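Local coordinates for McyG protein (Microcystis aeruginosa PCC 7806, PDB 4R0M) that probably activates phenylalanine or a related acid as an acyl-adenylate for loading onto its carrier domain during microcystin synthesis, at residues Ile230-Ile235 with Ser339-Thr344; Ala204-Met209 with Ile343-Gly348; Leu224-Ala229 with Thr529-Val534; Ile199-Ala204 with Gln393-Thr398. All blocks are in the same frame, centred on the assembly; numbering follows the deposited sequence.

Contact 1. Residues Ile230-Ile235 with Ser339-Thr344. With FA5 (adenosine-5'-[phenylalaninyl-phosphate]), chain C.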
# COMPACT_ATOMS: atom_id res chain seq x y z
N ILE A 230 -6.44 5.84 -2.37
CA ILE A 230 -7.08 6.61 -3.44
C ILE A 230 -8.36 5.94 -3.93
O ILE A 230 -9.39 6.60 -4.11
CB ILE A 230 -6.12 6.80 -4.64
CG1 ILE A 230 -4.92 7.65 -4.24
CG2 ILE A 230 -6.85 7.44 -5.82
CD1 ILE A 230 -3.74 7.55 -5.18
N VAL A 231 -8.30 4.63 -4.12
CA VAL A 231 -9.36 3.90 -4.78
C VAL A 231 -10.29 3.20 -3.80
O VAL A 231 -11.45 3.60 -3.65
CB VAL A 231 -8.80 2.92 -5.84
CG1 VAL A 231 -9.92 2.35 -6.69
CG2 VAL A 231 -7.80 3.63 -6.74
N PHE A 232 -9.80 2.16 -3.12
CA PHE A 232 -10.62 1.34 -2.23
C PHE A 232 -11.26 2.12 -1.08
O PHE A 232 -12.42 1.88 -0.73
CB PHE A 232 -9.81 0.14 -1.69
CG PHE A 232 -10.54 -0.69 -0.67
CD1 PHE A 232 -11.78 -1.27 -0.97
CD2 PHE A 232 -9.99 -0.92 0.59
CE1 PHE A 232 -12.45 -2.05 -0.03
CE2 PHE A 232 -10.65 -1.70 1.53
CZ PHE A 232 -11.88 -2.26 1.22
N LEU A 233 -10.52 3.07 -0.51
CA LEU A 233 -11.03 3.86 0.61
C LEU A 233 -11.14 5.34 0.27
O LEU A 233 -11.14 6.20 1.16
CB LEU A 233 -10.18 3.63 1.87
CG LEU A 233 -10.13 2.19 2.38
CD1 LEU A 233 -9.10 2.04 3.50
CD2 LEU A 233 -11.50 1.70 2.85
N GLY A 234 -11.24 5.63 -1.02
CA GLY A 234 -11.44 6.98 -1.52
C GLY A 234 -12.55 7.02 -2.54
O GLY A 234 -13.70 7.31 -2.21
N ILE A 235 -12.20 6.68 -3.78
CA ILE A 235 -13.13 6.72 -4.91
C ILE A 235 -14.32 5.76 -4.74
O ILE A 235 -15.44 6.09 -5.15
CB ILE A 235 -12.40 6.45 -6.24
CG1 ILE A 235 -11.44 7.61 -6.55
CG2 ILE A 235 -13.38 6.25 -7.39
CD1 ILE A 235 -10.30 7.24 -7.48
N SER A 339 -4.01 -3.17 -10.51
CA SER A 339 -5.42 -3.57 -10.51
C SER A 339 -6.30 -2.66 -9.64
O SER A 339 -7.33 -3.09 -9.13
CB SER A 339 -5.58 -5.03 -10.07
OG SER A 339 -5.30 -5.20 -8.69
N CYS A 340 -5.88 -1.40 -9.47
CA CYS A 340 -6.62 -0.41 -8.67
C CYS A 340 -6.91 -1.04 -7.30
O CYS A 340 -8.07 -1.14 -6.88
CB CYS A 340 -7.92 -0.01 -9.37
SG CYS A 340 -7.77 0.36 -11.13
N SER A 341 -5.84 -1.43 -6.61
CA SER A 341 -5.91 -2.13 -5.31
C SER A 341 -6.64 -3.47 -5.41
O SER A 341 -6.42 -4.23 -6.36
CB SER A 341 -6.44 -1.23 -4.18
OG SER A 341 -7.85 -1.08 -4.22
N GLY A 342 -7.51 -3.77 -4.44
CA GLY A 342 -8.15 -5.08 -4.29
C GLY A 342 -8.72 -5.72 -5.54
O GLY A 342 -9.48 -5.08 -6.28
N ILE A 343 -8.37 -6.98 -5.78
CA ILE A 343 -8.89 -7.75 -6.92
C ILE A 343 -9.50 -9.09 -6.48
O ILE A 343 -10.39 -9.61 -7.15
CB ILE A 343 -7.83 -7.94 -8.04
CG1 ILE A 343 -8.49 -8.46 -9.32
CG2 ILE A 343 -6.69 -8.85 -7.57
CD1 ILE A 343 -7.62 -8.37 -10.56
N THR A 344 -9.00 -9.65 -5.38
CA THR A 344 -9.63 -10.80 -4.74
C THR A 344 -9.96 -10.46 -3.29
O THR A 344 -9.25 -9.69 -2.65
CB THR A 344 -8.76 -12.09 -4.78
OG1 THR A 344 -7.65 -11.95 -3.89
CG2 THR A 344 -8.26 -12.39 -6.19
C FA5 C . -0.17 -2.61 -2.82
O FA5 C . 0.59 -2.81 -1.88
CA FA5 C . -1.56 -3.19 -2.81
N FA5 C . -1.38 -4.58 -2.50
CB FA5 C . -2.45 -2.55 -1.74
CG FA5 C . -3.85 -3.12 -1.49
CD1 FA5 C . -4.27 -4.37 -1.93
CD2 FA5 C . -4.77 -2.34 -0.78
CE1 FA5 C . -5.57 -4.83 -1.67
CE2 FA5 C . -6.07 -2.79 -0.50
CZ FA5 C . -6.47 -4.04 -0.95
P FA5 C . 1.80 -2.04 -4.62
OP1 FA5 C . 2.78 -1.15 -3.91
OP2 FA5 C . 1.65 -1.92 -6.11
OP3 FA5 C . 0.33 -1.83 -3.95
O5' FA5 C . 2.23 -3.56 -4.27
C5' FA5 C . 1.57 -4.69 -4.82
C4' FA5 C . 2.28 -5.94 -4.33
O4' FA5 C . 2.16 -6.12 -2.92
C3' FA5 C . 1.72 -7.21 -4.93
O3' FA5 C . 2.24 -7.47 -6.24
C2' FA5 C . 2.18 -8.25 -3.93
O2' FA5 C . 3.53 -8.65 -4.19
C1' FA5 C . 2.14 -7.52 -2.61
N9 FA5 C . 0.89 -7.88 -1.90
C8 FA5 C . -0.22 -7.12 -1.82
N7 FA5 C . -1.19 -7.73 -1.09
C5 FA5 C . -0.71 -8.92 -0.70
C6 FA5 C . -1.21 -10.07 0.10
N6 FA5 C . -2.45 -10.07 0.63
N1 FA5 C . -0.38 -11.13 0.28
C2 FA5 C . 0.87 -11.15 -0.25
N3 FA5 C . 1.39 -10.14 -0.97
C4 FA5 C . 0.66 -9.02 -1.23
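In the pocket that holds the phenylalanyl group in the adenylation domain, F232 and V231 of helix 227-240 meet S341, the first residue of strand 341-345, and C340 just before it. No hydrogen bond crosses between the segments; the join is van der Waals packing. S341 OG lies 3.4 Å from F232 CB, touching the root of that side chain and standing obliquely to its ring. The first torsion of S341 (chi1 78°) sets OG between its own backbone N and carbonyl carbon, where it donates to C340 O over 2.7 Å, tilted 27° from the carbonyl plane. The hydroxyl is thus turned to the helix, while S341 CB lines the pocket, 3.9 Å from FA5 CD2 on the phenyl ring. G342 N lines it too, 3.5 Å from FA5 CE1. Behind the pocket, V231 CG1 packs 4.1 Å from C340 CB. Where the chain enters the strand, S339 OG donates to S341 O over 2.8 Å, in the carbonyl plane. With an alanine in place of S341, C340 O would probably lose this hydroxyl partner and a gap would open against F232 CB. The contact is buried: helix 196-210 packs on V231 through I199 and on S341 through M202, strand 270-273 backs F232 through I270, and the F232 ring meets that of W345 farther along strand 341-345.

Contact 2. Residues Ala204-Met209 with Ile343-Gly348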
# COMPACT_ATOMS: atom_id res chain seq x y z
N ALA A 204 -17.21 -1.18 -8.83
CA ALA A 204 -18.44 -1.92 -9.08
C ALA A 204 -18.32 -3.38 -8.65
O ALA A 204 -19.18 -3.89 -7.93
CB ALA A 204 -18.86 -1.81 -10.54
N GLY A 205 -17.23 -4.03 -9.07
CA GLY A 205 -16.97 -5.43 -8.73
C GLY A 205 -16.88 -5.68 -7.24
O GLY A 205 -17.45 -6.64 -6.72
N THR A 206 -16.16 -4.80 -6.54
CA THR A 206 -15.99 -4.91 -5.09
C THR A 206 -17.32 -4.69 -4.35
O THR A 206 -17.62 -5.40 -3.39
CB THR A 206 -14.91 -3.93 -4.58
OG1 THR A 206 -13.68 -4.17 -5.28
CG2 THR A 206 -14.66 -4.10 -3.09
N VAL A 207 -18.10 -3.72 -4.81
CA VAL A 207 -19.39 -3.38 -4.19
C VAL A 207 -20.40 -4.53 -4.34
O VAL A 207 -20.97 -4.98 -3.34
CB VAL A 207 -19.95 -2.05 -4.74
CG1 VAL A 207 -21.42 -1.87 -4.37
CG2 VAL A 207 -19.14 -0.88 -4.21
N VAL A 208 -20.59 -5.00 -5.57
CA VAL A 208 -21.52 -6.10 -5.85
C VAL A 208 -21.17 -7.36 -5.05
O VAL A 208 -22.05 -7.97 -4.43
CB VAL A 208 -21.60 -6.43 -7.37
CG1 VAL A 208 -22.50 -7.63 -7.63
CG2 VAL A 208 -22.11 -5.23 -8.15
N MSE A 209 -19.89 -7.74 -5.07
CA MSE A 209 -19.43 -8.96 -4.40
C MSE A 209 -19.59 -8.89 -2.91
O MSE A 209 -20.00 -9.86 -2.28
CB MSE A 209 -17.96 -9.21 -4.75
CG MSE A 209 -17.41 -10.49 -4.12
SE MSE A 209 -15.56 -10.79 -4.72
CE MSE A 209 -15.10 -12.20 -3.42
N ILE A 343 -8.37 -6.98 -5.78
CA ILE A 343 -8.89 -7.75 -6.92
C ILE A 343 -9.50 -9.09 -6.48
O ILE A 343 -10.39 -9.61 -7.15
CB ILE A 343 -7.83 -7.94 -8.04
CG1 ILE A 343 -8.49 -8.46 -9.32
CG2 ILE A 343 -6.69 -8.85 -7.57
CD1 ILE A 343 -7.62 -8.37 -10.56
N THR A 344 -9.00 -9.65 -5.38
CA THR A 344 -9.63 -10.80 -4.74
C THR A 344 -9.96 -10.46 -3.29
O THR A 344 -9.25 -9.69 -2.65
CB THR A 344 -8.76 -12.09 -4.78
OG1 THR A 344 -7.65 -11.95 -3.89
CG2 THR A 344 -8.26 -12.39 -6.19
N TRP A 345 -11.05 -11.03 -2.78
CA TRP A 345 -11.49 -10.78 -1.41
C TRP A 345 -11.86 -12.06 -0.73
O TRP A 345 -12.58 -12.89 -1.30
CB TRP A 345 -12.67 -9.82 -1.38
CG TRP A 345 -12.43 -8.51 -2.10
CD1 TRP A 345 -12.78 -8.19 -3.41
CD2 TRP A 345 -11.78 -7.30 -1.57
NE1 TRP A 345 -12.40 -6.90 -3.71
CE2 TRP A 345 -11.80 -6.32 -2.65
CE3 TRP A 345 -11.21 -6.95 -0.35
CZ2 TRP A 345 -11.26 -5.05 -2.50
CZ3 TRP A 345 -10.68 -5.67 -0.21
CH2 TRP A 345 -10.70 -4.74 -1.26
N SER A 346 -11.38 -12.24 0.50
CA SER A 346 -11.75 -13.40 1.30
C SER A 346 -13.20 -13.27 1.75
O SER A 346 -13.72 -12.16 1.91
CB SER A 346 -10.84 -13.51 2.53
OG SER A 346 -11.20 -14.60 3.36
N ALA A 347 -13.86 -14.41 1.93
CA ALA A 347 -15.22 -14.45 2.48
C ALA A 347 -15.21 -14.18 3.98
O ALA A 347 -16.25 -13.88 4.58
CB ALA A 347 -15.88 -15.78 2.18
N GLY A 348 -14.03 -14.27 4.59
CA GLY A 348 -13.86 -14.07 6.02
C GLY A 348 -13.16 -15.25 6.67
O GLY A 348 -13.23 -16.37 6.16
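W345 of strand 341-345 is gripped by two residues of helix 196-210, T206 over its ring and M209 in a Met-aromatic contact at its edge. The T206 methyl CG2 stands 3.1 Å above the plane of the W345 indole over one face, displaced toward the rim, and is 3.6 Å from both CE2 and CZ2. The two side chains cross at about a right angle. From the same threonine, OG1 accepts a weak hydrogen bond from W345 NE1, 3.4 Å long and bent to 133° at the hydrogen; its stronger partner is M202 O, one turn back in the helix. M209, modelled as selenomethionine, brings SE near the ring plane, 77° off the normal and 5.1 Å from the centroid of the five-membered ring of W345. Its CG is anti to the backbone N (chi1 -178°) and the chain runs on extended, which carries the methyl CE to the backbone side of the indole, 3.4 Å from W345 O. Farther out, the F300 ring meets the indole, whose side chain comes within about 4 Å of the bound adenylate, and M202, N210 and I367 pack on it too. A backbone hydrogen bond with K365 holds W345 in the sheet. Just beyond the strand the chain closes an ST turn, with G348 N donating to S346 OG at 3.1 Å.

Contact 3. Residues Leu224-Ala229 with Thr529-Val534. With FA5 (adenosine-5'-[phenylalaninyl-phosphate]), chain C.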
# COMPACT_ATOMS: atom_id res chain seq x y z
N LEU A 224 -2.14 8.93 1.40
CA LEU A 224 -3.08 9.11 0.29
C LEU A 224 -2.52 8.87 -1.10
O LEU A 224 -3.28 8.72 -2.05
CB LEU A 224 -3.74 10.49 0.37
CG LEU A 224 -4.71 10.77 1.52
CD1 LEU A 224 -5.25 12.19 1.39
CD2 LEU A 224 -5.87 9.78 1.54
N ASP A 225 -1.20 8.82 -1.24
CA ASP A 225 -0.57 8.59 -2.54
C ASP A 225 -0.67 7.13 -3.00
O ASP A 225 -0.49 6.84 -4.17
CB ASP A 225 0.89 9.04 -2.55
CG ASP A 225 1.71 8.39 -1.46
OD1 ASP A 225 1.66 8.89 -0.31
OD2 ASP A 225 2.39 7.39 -1.75
N HIS A 226 -0.95 6.23 -2.06
CA HIS A 226 -1.07 4.81 -2.38
C HIS A 226 -2.42 4.45 -2.95
O HIS A 226 -3.44 5.03 -2.57
CB HIS A 226 -0.75 3.97 -1.17
CG HIS A 226 -0.56 2.51 -1.48
ND1 HIS A 226 -1.57 1.62 -1.43
CD2 HIS A 226 0.57 1.80 -1.88
CE1 HIS A 226 -1.12 0.40 -1.77
NE2 HIS A 226 0.20 0.51 -2.05
N VAL A 227 -2.43 3.47 -3.85
CA VAL A 227 -3.64 3.05 -4.58
C VAL A 227 -4.80 2.58 -3.68
O VAL A 227 -5.97 2.75 -4.03
CB VAL A 227 -3.30 1.98 -5.65
CG1 VAL A 227 -2.97 0.64 -5.01
CG2 VAL A 227 -4.43 1.84 -6.66
N GLY A 228 -4.47 2.00 -2.53
CA GLY A 228 -5.47 1.52 -1.58
C GLY A 228 -6.24 2.64 -0.91
O GLY A 228 -7.42 2.48 -0.58
N ALA A 229 -5.58 3.77 -0.72
CA ALA A 229 -6.18 4.95 -0.11
C ALA A 229 -6.94 5.80 -1.14
O ALA A 229 -7.97 6.40 -0.81
CB ALA A 229 -5.11 5.79 0.58
N THR A 529 7.98 1.06 1.44
CA THR A 529 7.01 1.72 0.57
C THR A 529 6.15 2.62 1.45
O THR A 529 6.18 2.51 2.67
CB THR A 529 6.10 0.71 -0.16
OG1 THR A 529 5.41 -0.11 0.80
CG2 THR A 529 6.91 -0.18 -1.09
N SER A 530 5.38 3.52 0.83
CA SER A 530 4.53 4.46 1.55
C SER A 530 3.66 3.77 2.60
O SER A 530 3.43 4.31 3.68
CB SER A 530 3.64 5.24 0.58
OG SER A 530 2.83 4.36 -0.18
N ILE A 531 3.21 2.55 2.29
CA ILE A 531 2.31 1.81 3.18
C ILE A 531 3.01 0.99 4.28
O ILE A 531 2.34 0.34 5.09
CB ILE A 531 1.31 0.93 2.40
CG1 ILE A 531 2.02 -0.12 1.53
CG2 ILE A 531 0.36 1.80 1.60
CD1 ILE A 531 1.10 -1.22 1.04
N GLY A 532 4.34 1.04 4.32
CA GLY A 532 5.11 0.42 5.39
C GLY A 532 5.58 -1.00 5.12
O GLY A 532 6.01 -1.70 6.04
N LYS A 533 5.49 -1.43 3.87
CA LYS A 533 6.01 -2.73 3.46
C LYS A 533 7.51 -2.62 3.21
O LYS A 533 7.95 -1.85 2.35
CB LYS A 533 5.29 -3.22 2.20
CG LYS A 533 5.83 -4.53 1.63
CD LYS A 533 5.07 -4.97 0.38
CE LYS A 533 5.39 -4.10 -0.82
NZ LYS A 533 4.79 -4.64 -2.07
N VAL A 534 8.28 -3.40 3.97
CA VAL A 534 9.74 -3.45 3.82
C VAL A 534 10.09 -3.98 2.43
O VAL A 534 9.72 -5.09 2.07
CB VAL A 534 10.40 -4.33 4.91
CG1 VAL A 534 11.89 -4.47 4.67
CG2 VAL A 534 10.14 -3.77 6.30
C FA5 C . -0.17 -2.61 -2.82
O FA5 C . 0.59 -2.81 -1.88
CA FA5 C . -1.56 -3.19 -2.81
N FA5 C . -1.38 -4.58 -2.50
CB FA5 C . -2.45 -2.55 -1.74
CG FA5 C . -3.85 -3.12 -1.49
CD1 FA5 C . -4.27 -4.37 -1.93
CD2 FA5 C . -4.77 -2.34 -0.78
CE1 FA5 C . -5.57 -4.83 -1.67
CE2 FA5 C . -6.07 -2.79 -0.50
CZ FA5 C . -6.47 -4.04 -0.95
P FA5 C . 1.80 -2.04 -4.62
OP1 FA5 C . 2.78 -1.15 -3.91
OP2 FA5 C . 1.65 -1.92 -6.11
OP3 FA5 C . 0.33 -1.83 -3.95
O5' FA5 C . 2.23 -3.56 -4.27
C5' FA5 C . 1.57 -4.69 -4.82
C4' FA5 C . 2.28 -5.94 -4.33
O4' FA5 C . 2.16 -6.12 -2.92
C3' FA5 C . 1.72 -7.21 -4.93
O3' FA5 C . 2.24 -7.47 -6.24
C2' FA5 C . 2.18 -8.25 -3.93
O2' FA5 C . 3.53 -8.65 -4.19
C1' FA5 C . 2.14 -7.52 -2.61
N9 FA5 C . 0.89 -7.88 -1.90
C8 FA5 C . -0.22 -7.12 -1.82
N7 FA5 C . -1.19 -7.73 -1.09
C5 FA5 C . -0.71 -8.92 -0.70
C6 FA5 C . -1.21 -10.07 0.10
N6 FA5 C . -2.45 -10.07 0.63
N1 FA5 C . -0.38 -11.13 0.28
C2 FA5 C . 0.87 -11.15 -0.25
N3 FA5 C . 1.39 -10.14 -0.97
C4 FA5 C . 0.66 -9.02 -1.23
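H226 turns its ring to I531 with CG anti to the backbone N (chi1 -168°), and I531 answers with CG1 placed between its own N and carbonyl carbon (chi1 60°), an arrangement that presents CG2 to the imidazole and sends CD1 on to the ligand. The result is a CH-pi contact inside the adenylate site: I531 CG2 lies over one face of the H226 ring, 3.5 Å from its centroid and 18° off the normal. I531 CD1 reaches within 3.4 Å of the carbonyl oxygen O of FA5. H226 is also the N-cap of helix 227-240. Its ND1 accepts a hydrogen bond from G228 N (3.1 Å), straight at the hydrogen but coming from outside the ring plane, which with the isoleucine methyl restrains the rotation of the ring and leaves NE2 facing the ligand. There H226 NE2 gives a weak, bent hydrogen bond to the bridging oxygen OP3 of FA5 at 3.0 Å, and the aminoacyl carbon C sits at the ring edge, in plane. An alanine at H226 would probably leave G228 N without its capping acceptor and I531 CG2 without the face it packs against, and would take the weak contact away from OP3. Beside the ring, D225 OD2, which is hydrogen-bonded with T101 OG1, lies 3.4 Å from S530 CB. The segment 529-534 opens with a type I turn from T529 to G532 and continues to K533, probably the invariant lysine of adenylation domains, whose NZ donates to the ribose oxygen O4' of FA5 over 3.1 Å.

Contact 4. Residues Ile199-Ala204 with Gln393-Thr398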
# COMPACT_ATOMS: atom_id res chain seq x y z
N ILE A 199 -10.70 1.98 -12.80
CA ILE A 199 -11.02 2.29 -11.41
C ILE A 199 -12.47 1.92 -11.06
O ILE A 199 -12.72 1.23 -10.07
CB ILE A 199 -10.74 3.78 -11.09
CG1 ILE A 199 -9.24 4.08 -11.23
CG2 ILE A 199 -11.23 4.15 -9.69
CD1 ILE A 199 -8.91 5.53 -11.47
N LEU A 200 -13.41 2.35 -11.90
CA LEU A 200 -14.83 2.14 -11.64
C LEU A 200 -15.28 0.70 -11.84
O LEU A 200 -16.30 0.28 -11.30
CB LEU A 200 -15.69 3.13 -12.43
CG LEU A 200 -15.43 4.59 -12.02
CD1 LEU A 200 -16.20 5.56 -12.90
CD2 LEU A 200 -15.74 4.83 -10.55
N SER A 201 -14.51 -0.06 -12.62
CA SER A 201 -14.72 -1.49 -12.77
C SER A 201 -14.27 -2.27 -11.52
O SER A 201 -14.81 -3.34 -11.23
CB SER A 201 -14.03 -2.01 -14.02
OG SER A 201 -14.59 -1.45 -15.19
N MSE A 202 -13.32 -1.75 -10.77
CA MSE A 202 -12.93 -2.33 -9.52
C MSE A 202 -13.98 -1.99 -8.53
O MSE A 202 -14.41 -2.85 -7.79
CB MSE A 202 -11.55 -1.81 -9.13
CG MSE A 202 -11.04 -2.24 -7.77
SE MSE A 202 -11.75 -1.26 -6.26
CE MSE A 202 -11.26 -2.36 -4.80
N THR A 203 -14.38 -0.75 -8.50
CA THR A 203 -15.38 -0.26 -7.55
C THR A 203 -16.65 -1.08 -7.63
O THR A 203 -17.11 -1.62 -6.61
CB THR A 203 -15.75 1.21 -7.81
OG1 THR A 203 -16.27 1.36 -9.13
CG2 THR A 203 -14.55 2.08 -7.68
N ALA A 204 -17.21 -1.18 -8.83
CA ALA A 204 -18.44 -1.92 -9.08
C ALA A 204 -18.32 -3.38 -8.65
O ALA A 204 -19.18 -3.89 -7.93
CB ALA A 204 -18.86 -1.81 -10.54
N GLN A 393 -6.36 -10.69 -15.26
CA GLN A 393 -6.99 -9.94 -16.35
C GLN A 393 -8.37 -9.40 -15.95
O GLN A 393 -8.94 -9.82 -14.94
CB GLN A 393 -7.09 -10.79 -17.63
CG GLN A 393 -8.08 -11.94 -17.56
CD GLN A 393 -8.33 -12.61 -18.91
OE1 GLN A 393 -7.76 -12.21 -19.93
NE2 GLN A 393 -9.18 -13.63 -18.92
N GLY A 394 -8.89 -8.48 -16.75
CA GLY A 394 -10.19 -7.87 -16.49
C GLY A 394 -10.16 -6.36 -16.65
O GLY A 394 -9.09 -5.76 -16.75
N ASN A 395 -11.34 -5.76 -16.66
CA ASN A 395 -11.49 -4.31 -16.84
C ASN A 395 -10.83 -3.46 -15.75
O ASN A 395 -10.50 -2.31 -16.00
CB ASN A 395 -12.96 -3.93 -17.00
CG ASN A 395 -13.54 -4.32 -18.35
OD1 ASN A 395 -12.80 -4.57 -19.30
ND2 ASN A 395 -14.86 -4.38 -18.43
N SER A 396 -10.65 -4.04 -14.56
CA SER A 396 -10.02 -3.33 -13.45
C SER A 396 -8.49 -3.31 -13.54
O SER A 396 -7.83 -2.54 -12.84
CB SER A 396 -10.47 -3.91 -12.10
OG SER A 396 -9.92 -5.19 -11.88
N VAL A 397 -7.94 -4.16 -14.41
CA VAL A 397 -6.49 -4.31 -14.57
C VAL A 397 -5.95 -3.34 -15.61
O VAL A 397 -6.54 -3.17 -16.68
CB VAL A 397 -6.13 -5.76 -14.95
CG1 VAL A 397 -4.63 -5.92 -15.19
CG2 VAL A 397 -6.58 -6.72 -13.86
N THR A 398 -4.83 -2.69 -15.28
CA THR A 398 -4.15 -1.75 -16.18
C THR A 398 -3.83 -2.35 -17.55
O THR A 398 -3.63 -3.57 -17.67
CB THR A 398 -2.86 -1.18 -15.53
OG1 THR A 398 -2.31 -0.15 -16.36
CG2 THR A 398 -1.80 -2.27 -15.33
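S201 and M202, on one side of helix 196-210, pack against N395 and S396, which form the corner of a type I turn from G394 to V397, in the chain that follows on from strand 388-394. The contacts between the segments are van der Waals alone, made close to the backbones: M202 and S396 have CA atoms only 5.0 Å apart. M202 CB meets S396 CB at 3.8 Å, and the same S396 CB is 3.8 Å from M202 N. Next to them S201 CB lies 3.7 Å from N395 CB, with S201 OG 3.5 Å from that carbon. No hydrogen bond joins the two segments themselves; just outside 199-204, N198 ND2 donates to N395 O and so ties the turn to helix 196-210. S201 OG is anti to its carbonyl carbon (chi1 -65°), where it bonds to H197 O one helical turn back while its flank touches N395 CB. The turn itself is closed by V397 N to G394 O, 3.1 Å. In the fold, the contact joins helix 196-210 to the antiparallel sheet holding strand 388-394. The selenomethionine M202, bent at its second torsion (chi2 -80°), carries its end to W345 of strand 341-345 and to F232 of helix 227-240, while S396 and V397 touch I343 of strand 341-345.

Contacts 1, 2 and 4 form one packed block behind the phenyl end of FA5: contact 1 touches the ligand, the W345 side chain comes within about 4 Å of it and that of M202 within about 6 Å. M202 of contact 4 joins the three, its CG 3.3 Å from C340 O of contact 1 and its CE 3.5 Å from W345 CZ2 of contact 2. Contacts 1 and 2 share strand 341-345 and meet again where F232 CE1 lies 3.4 Å from W345 CH2. Contact 3, at the phosphate end, joins contact 1 through helix 227-240, where L233 N probably bonds to G228 O (3.2 Å). The nearest atoms of contacts 2 and 4 are about 8 and 7 Å from it.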